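Local coordinates for protein N-acetylmuramoyl-L-alanine amidase (Mycolicibacterium smegmatis, PDB 7AGM) that probably hydrolyses the amide bond joining N-acetylmuramic acid to L-alanine in peptidoglycan, as a zinc-dependent amidase of the Amidase_3 family, at residues A[4-7]-A[8-11]; A[136-139]-A[140-144]; A[196-199]-A[200-203]. One frame throughout, in Å; residues are numbered along the deposited sequence. Where two conformers were deposited one is given.

Contact 1 (A[4-7]-A[8-11]); sequences SNIA and GMIV
Gly8 follows Ala7 round the corner of a type II beta turn that runs from Ile6 to Met9. It sits at the third position of the turn, where its positive phi of 89° is the conformation characteristic of this turn type and folds the chain back on itself. Met9 closes the loop: its N donates to Ile6 O at 3.0 Å, with a fairly straight N-H (158°), and approaches from above the carbonyl plane rather than along a lone pair. The side chain of Met9 then turns back over residues 5 and 6. With CG anti to its carbonyl carbon (chi1 -64°), the chain passes the same oxygen, Met9 CG lying 3.3 Å from Ile6 O. Farther along, Met9 SD reaches 3.8 Å from Ile6 CA and 3.7 Å from Asn5 O, so the sulfur lies against the backbone leading into the turn. Beyond Met9 the chain enters strand 10-15 at Ile10 and Val11. Gly8, Met9 and Val11 exchange backbone hydrogen bonds with Gly71 and Arg73 on one flank, and Ile10 pairs with His101 and Ala102. Ile6, Met9 and Val11 all pack on Leu216 of helix 198-219, which covers the start of the strand.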
# COMPACT_ATOMS: atom_id res chain seq x y z
N SER A 4 4.21 -21.81 -6.52
CA SER A 4 3.84 -22.18 -7.87
C SER A 4 2.39 -21.79 -8.15
O SER A 4 1.64 -21.40 -7.26
CB SER A 4 4.05 -23.68 -8.09
OG SER A 4 3.28 -24.43 -7.17
N ASN A 5 2.01 -21.90 -9.42
CA ASN A 5 0.65 -21.60 -9.88
C ASN A 5 0.24 -20.16 -9.61
O ASN A 5 -0.94 -19.87 -9.37
CB ASN A 5 -0.38 -22.60 -9.35
CG ASN A 5 -1.07 -23.36 -10.47
OD1 ASN A 5 -1.96 -22.83 -11.14
ND2 ASN A 5 -0.65 -24.60 -10.69
N ILE A 6 1.20 -19.22 -9.65
CA ILE A 6 0.87 -17.81 -9.51
C ILE A 6 1.03 -17.02 -10.81
O ILE A 6 0.46 -15.93 -10.91
CB ILE A 6 1.61 -17.11 -8.35
CG1 ILE A 6 3.11 -17.01 -8.62
CG2 ILE A 6 1.32 -17.80 -7.04
CD1 ILE A 6 3.79 -15.98 -7.75
N ALA A 7 1.80 -17.52 -11.78
CA ALA A 7 1.93 -16.80 -13.04
C ALA A 7 0.55 -16.62 -13.66
O ALA A 7 -0.32 -17.50 -13.57
CB ALA A 7 2.85 -17.55 -13.99
N GLY A 8 0.32 -15.45 -14.24
CA GLY A 8 -0.96 -15.12 -14.82
C GLY A 8 -1.94 -14.47 -13.86
O GLY A 8 -2.90 -13.84 -14.32
N MET A 9 -1.74 -14.61 -12.55
CA MET A 9 -2.60 -13.91 -11.61
C MET A 9 -2.36 -12.40 -11.71
O MET A 9 -1.35 -11.94 -12.24
CB MET A 9 -2.38 -14.44 -10.19
CG MET A 9 -2.78 -15.92 -10.06
SD MET A 9 -2.54 -16.62 -8.41
CE MET A 9 -4.05 -16.13 -7.58
N ILE A 10 -3.33 -11.63 -11.20
CA ILE A 10 -3.41 -10.20 -11.45
C ILE A 10 -3.26 -9.44 -10.14
O ILE A 10 -4.02 -9.67 -9.19
CB ILE A 10 -4.74 -9.82 -12.13
CG1 ILE A 10 -4.93 -10.63 -13.42
CG2 ILE A 10 -4.79 -8.34 -12.39
CD1 ILE A 10 -6.36 -10.64 -13.88
N VAL A 11 -2.31 -8.50 -10.10
CA VAL A 11 -2.08 -7.65 -8.94
C VAL A 11 -2.22 -6.19 -9.38
O VAL A 11 -1.57 -5.76 -10.34
CB VAL A 11 -0.68 -7.89 -8.33
CG1 VAL A 11 -0.42 -6.91 -7.19
CG2 VAL A 11 -0.53 -9.34 -7.88

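Contact 2 (A[136-139]-A[140-144]); sequences VQFA and KVMRD
Lys140 lies side by side with Val136, one helical turn earlier, and points the same way. Its CG is anti to its carbonyl carbon (chi1 -62°) and the rest of the chain is extended, which carries the methylenes alongside the valine: Lys140 CG is 3.3 Å from Val136 O, and Lys140 CE is 3.9 Å from Val136 CG1. The aliphatic part of the lysine therefore runs along Val136. Lys140 was modelled in two conformers, so the CE contact, which belongs to the one described, is less certain. The backbone adds the i to i+4 helix bond, Lys140 N donating to Val136 O at 3.1 Å.

Ala139 holds the next turn through its backbone, with Arg143 N donating to Ala139 O at 2.9 Å and Arg143 CB 3.3 Å from that oxygen. Its small CB faces the sheet, against Val120 and Tyr122 of strand 119-123 and Val179 of strand 178-185. This is the buried side of an amphipathic helix, 134-148, in the crossover between the parallel strands 119-123 and 162-165 of the mixed sheet.

Phe138 and Met142 continue that side. The ring has its CG anti to the backbone N (chi1 -167°), and Met142, bent at chi2 and chi3, brings its terminal methyl back to it, with Phe138 CE1 and Met142 CE 4.0 Å apart. Phe138 also stacks on Phe215 of helix 198-219. Met142 N donates to Phe138 O at 2.8 Å, almost straight. On the polar side Arg143 makes a side-on salt bridge, NE and NH2 both donating, nearly in the guanidinium plane, to the anti side of Asp144 OD1, with NE at 2.8 Å, while NH1 donates to Gly160 O.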
# COMPACT_ATOMS: atom_id res chain seq x y z
N VAL A 136 -8.22 -10.31 5.13
CA VAL A 136 -7.64 -10.53 6.46
C VAL A 136 -6.48 -11.51 6.37
O VAL A 136 -5.42 -11.29 6.97
CB VAL A 136 -8.73 -10.98 7.45
CG1 VAL A 136 -8.11 -11.33 8.82
CG2 VAL A 136 -9.80 -9.90 7.60
N GLN A 137 -6.65 -12.60 5.61
CA GLN A 137 -5.55 -13.53 5.40
C GLN A 137 -4.38 -12.85 4.71
O GLN A 137 -3.21 -13.07 5.08
CB GLN A 137 -6.04 -14.74 4.60
CG GLN A 137 -7.11 -15.55 5.34
CD GLN A 137 -7.84 -16.52 4.43
OE1 GLN A 137 -7.55 -16.63 3.24
NE2 GLN A 137 -8.81 -17.23 5.00
N PHE A 138 -4.66 -12.03 3.70
CA PHE A 138 -3.61 -11.29 3.00
C PHE A 138 -2.85 -10.39 3.97
O PHE A 138 -1.62 -10.36 3.97
CB PHE A 138 -4.27 -10.47 1.90
CG PHE A 138 -3.32 -9.88 0.87
CD1 PHE A 138 -1.96 -10.21 0.83
CD2 PHE A 138 -3.82 -8.98 -0.07
CE1 PHE A 138 -1.12 -9.65 -0.15
CE2 PHE A 138 -2.98 -8.41 -1.04
CZ PHE A 138 -1.63 -8.75 -1.07
N ALA A 139 -3.58 -9.67 4.83
CA ALA A 139 -2.92 -8.80 5.80
C ALA A 139 -1.95 -9.59 6.67
O ALA A 139 -0.82 -9.14 6.91
CB ALA A 139 -3.95 -8.06 6.65
N LYS A 140 -2.35 -10.78 7.10
CA LYS A 140 -1.49 -11.59 7.96
C LYS A 140 -0.26 -12.09 7.20
O LYS A 140 0.86 -12.04 7.73
CB LYS A 140 -2.28 -12.75 8.55
CG LYS A 140 -3.44 -12.31 9.43
CD LYS A 140 -4.16 -13.50 10.05
CE LYS A 140 -5.29 -13.04 10.96
NZ LYS A 140 -5.98 -14.19 11.62
N VAL A 141 -0.44 -12.57 5.96
CA VAL A 141 0.70 -13.03 5.18
C VAL A 141 1.67 -11.88 4.93
O VAL A 141 2.90 -12.02 5.05
CB VAL A 141 0.22 -13.65 3.85
CG1 VAL A 141 1.41 -14.01 2.97
CG2 VAL A 141 -0.66 -14.89 4.10
N MET A 142 1.13 -10.70 4.59
CA MET A 142 1.98 -9.54 4.33
C MET A 142 2.74 -9.12 5.58
O MET A 142 3.95 -8.89 5.54
CB MET A 142 1.12 -8.39 3.81
CG MET A 142 1.91 -7.13 3.49
SD MET A 142 3.06 -7.31 2.11
CE MET A 142 1.92 -7.26 0.73
N ARG A 143 2.03 -9.04 6.71
CA ARG A 143 2.68 -8.73 7.99
C ARG A 143 3.79 -9.72 8.30
O ARG A 143 4.90 -9.33 8.71
CB ARG A 143 1.62 -8.76 9.09
CG ARG A 143 2.14 -8.39 10.47
CD ARG A 143 1.81 -9.46 11.49
NE ARG A 143 2.80 -10.53 11.48
CZ ARG A 143 3.93 -10.51 12.19
NH1 ARG A 143 4.21 -9.49 12.98
NH2 ARG A 143 4.78 -11.53 12.10
N ASP A 144 3.53 -11.01 8.09
CA ASP A 144 4.53 -12.03 8.40
C ASP A 144 5.77 -11.88 7.52
O ASP A 144 6.90 -12.05 7.99
CB ASP A 144 3.93 -13.43 8.25
CG ASP A 144 3.02 -13.81 9.40
OD1 ASP A 144 2.95 -13.07 10.40
OD2 ASP A 144 2.37 -14.87 9.30

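Contact 3 (A[196-199]-A[200-203]); sequences KSPE and GRQK
Ser197 O receives the backbone N of Arg201 at 2.9 Å, and this bond starts the regular pattern of helix 198-219. Ser197 itself is the N-cap. Its OG stands between the backbone N and the carbonyl carbon (chi1 65°), which puts it over the first turn, where Gly200 N donates to Ser197 OG at 2.9 Å; the bond is bent, 139°. Ser197 has a second deposited conformer, so the capping bond belongs to the one described here; OG is also hydrogen-bonded to Leu194 O. Pro198 follows at the first helical position, where it gives up no N-H that the helix would need, and Gln202 N donates to Pro198 O at 3.0 Å.

Arg201 works backwards over this start. A bend at chi3 (-65°) folds its guanidinium onto the N-terminal turn, with one face over Ser197 O and Pro198 N, both displaced toward the rim of the group. The proline and arginine side chains cross obliquely, Pro198 CG lying 3.8 Å from Arg201 NH2. At the edge of the guanidinium a water accepts from Arg201 NH2 and donates to Lys196 O, each at 3.0 Å, bridging the arginine to the residue before the cap.

Two further partners fix the guanidinium, Asp58 bound by NE in a salt bridge and Met195 O by NH1. Arg201 also packs on Phe55 and Thr59, and Pro198 on Arg62, so the junction between helices 189-196 and 198-219 rests against helix 52-69.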
# COMPACT_ATOMS: atom_id res chain seq x y z
N LYS A 196 15.07 6.91 1.77
CA LYS A 196 15.83 7.77 0.86
C LYS A 196 16.84 7.00 0.02
O LYS A 196 17.40 7.58 -0.92
CB LYS A 196 16.58 8.82 1.67
CG LYS A 196 15.72 9.86 2.34
CD LYS A 196 16.63 10.69 3.23
CE LYS A 196 15.93 11.83 3.88
NZ LYS A 196 16.94 12.63 4.62
N SER A 197 17.11 5.73 0.35
CA SER A 197 18.15 5.01 -0.37
C SER A 197 17.55 4.01 -1.35
O SER A 197 16.54 3.35 -1.05
CB SER A 197 19.05 4.25 0.61
OG SER A 197 18.34 3.24 1.28
N PRO A 198 18.14 3.92 -2.55
CA PRO A 198 17.67 2.91 -3.51
C PRO A 198 17.68 1.50 -2.93
O PRO A 198 16.75 0.73 -3.17
CB PRO A 198 18.64 3.06 -4.69
CG PRO A 198 19.17 4.44 -4.57
CD PRO A 198 19.20 4.78 -3.11
N GLU A 199 18.71 1.16 -2.15
CA GLU A 199 18.79 -0.18 -1.57
C GLU A 199 17.74 -0.38 -0.50
O GLU A 199 17.18 -1.47 -0.37
CB GLU A 199 20.19 -0.45 -1.02
CG GLU A 199 21.27 -0.55 -2.09
CD GLU A 199 21.78 0.80 -2.54
OE1 GLU A 199 21.60 1.79 -1.79
OE2 GLU A 199 22.35 0.88 -3.65
N GLY A 200 17.43 0.67 0.27
CA GLY A 200 16.34 0.57 1.23
C GLY A 200 15.00 0.38 0.56
O GLY A 200 14.18 -0.42 1.03
N ARG A 201 14.74 1.10 -0.53
CA ARG A 201 13.48 0.92 -1.24
C ARG A 201 13.39 -0.47 -1.85
O ARG A 201 12.32 -1.09 -1.86
CB ARG A 201 13.29 2.03 -2.28
CG ARG A 201 13.18 3.42 -1.65
CD ARG A 201 12.72 4.50 -2.62
NE ARG A 201 13.70 4.72 -3.69
CZ ARG A 201 14.72 5.56 -3.62
NH1 ARG A 201 14.93 6.29 -2.53
NH2 ARG A 201 15.55 5.69 -4.66
N GLN A 202 14.52 -1.01 -2.32
CA GLN A 202 14.54 -2.39 -2.79
C GLN A 202 14.26 -3.36 -1.66
O GLN A 202 13.59 -4.38 -1.86
CB GLN A 202 15.89 -2.71 -3.45
CG GLN A 202 15.90 -4.04 -4.18
CD GLN A 202 14.98 -4.05 -5.38
OE1 GLN A 202 14.98 -3.12 -6.19
NE2 GLN A 202 14.17 -5.11 -5.50
N LYS A 203 14.76 -3.06 -0.45
CA LYS A 203 14.51 -3.89 0.72
C LYS A 203 13.02 -3.96 1.03
O LYS A 203 12.46 -5.05 1.22
CB LYS A 203 15.29 -3.31 1.90
CG LYS A 203 15.14 -4.01 3.25
CD LYS A 203 15.71 -3.12 4.36
CE LYS A 203 15.60 -3.74 5.74
NZ LYS A 203 16.36 -5.02 5.82
O HOH W 1 17.23 8.07 -3.83

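The three contacts are separate in sequence and do not touch, yet helix 198-219 links them. Contact 3 holds its N-terminal end, while residues farther along the same helix meet contacts 1 and 2. Contacts 1 and 2 come nearest, about 7 Å between closest atoms with centres 18 Å apart; contact 3 is about 10 Å from contact 2 and about 15 Å from contact 1, again between nearest atoms. None supplies a zinc ligand; these are His17, Glu52 and His107. In contact 3, the Arg201 side chain is about 10 Å from that of Glu52 and about 14 Å from the zinc ion, and in contact 2 the Met142 side chain is about 12 Å from that of His107.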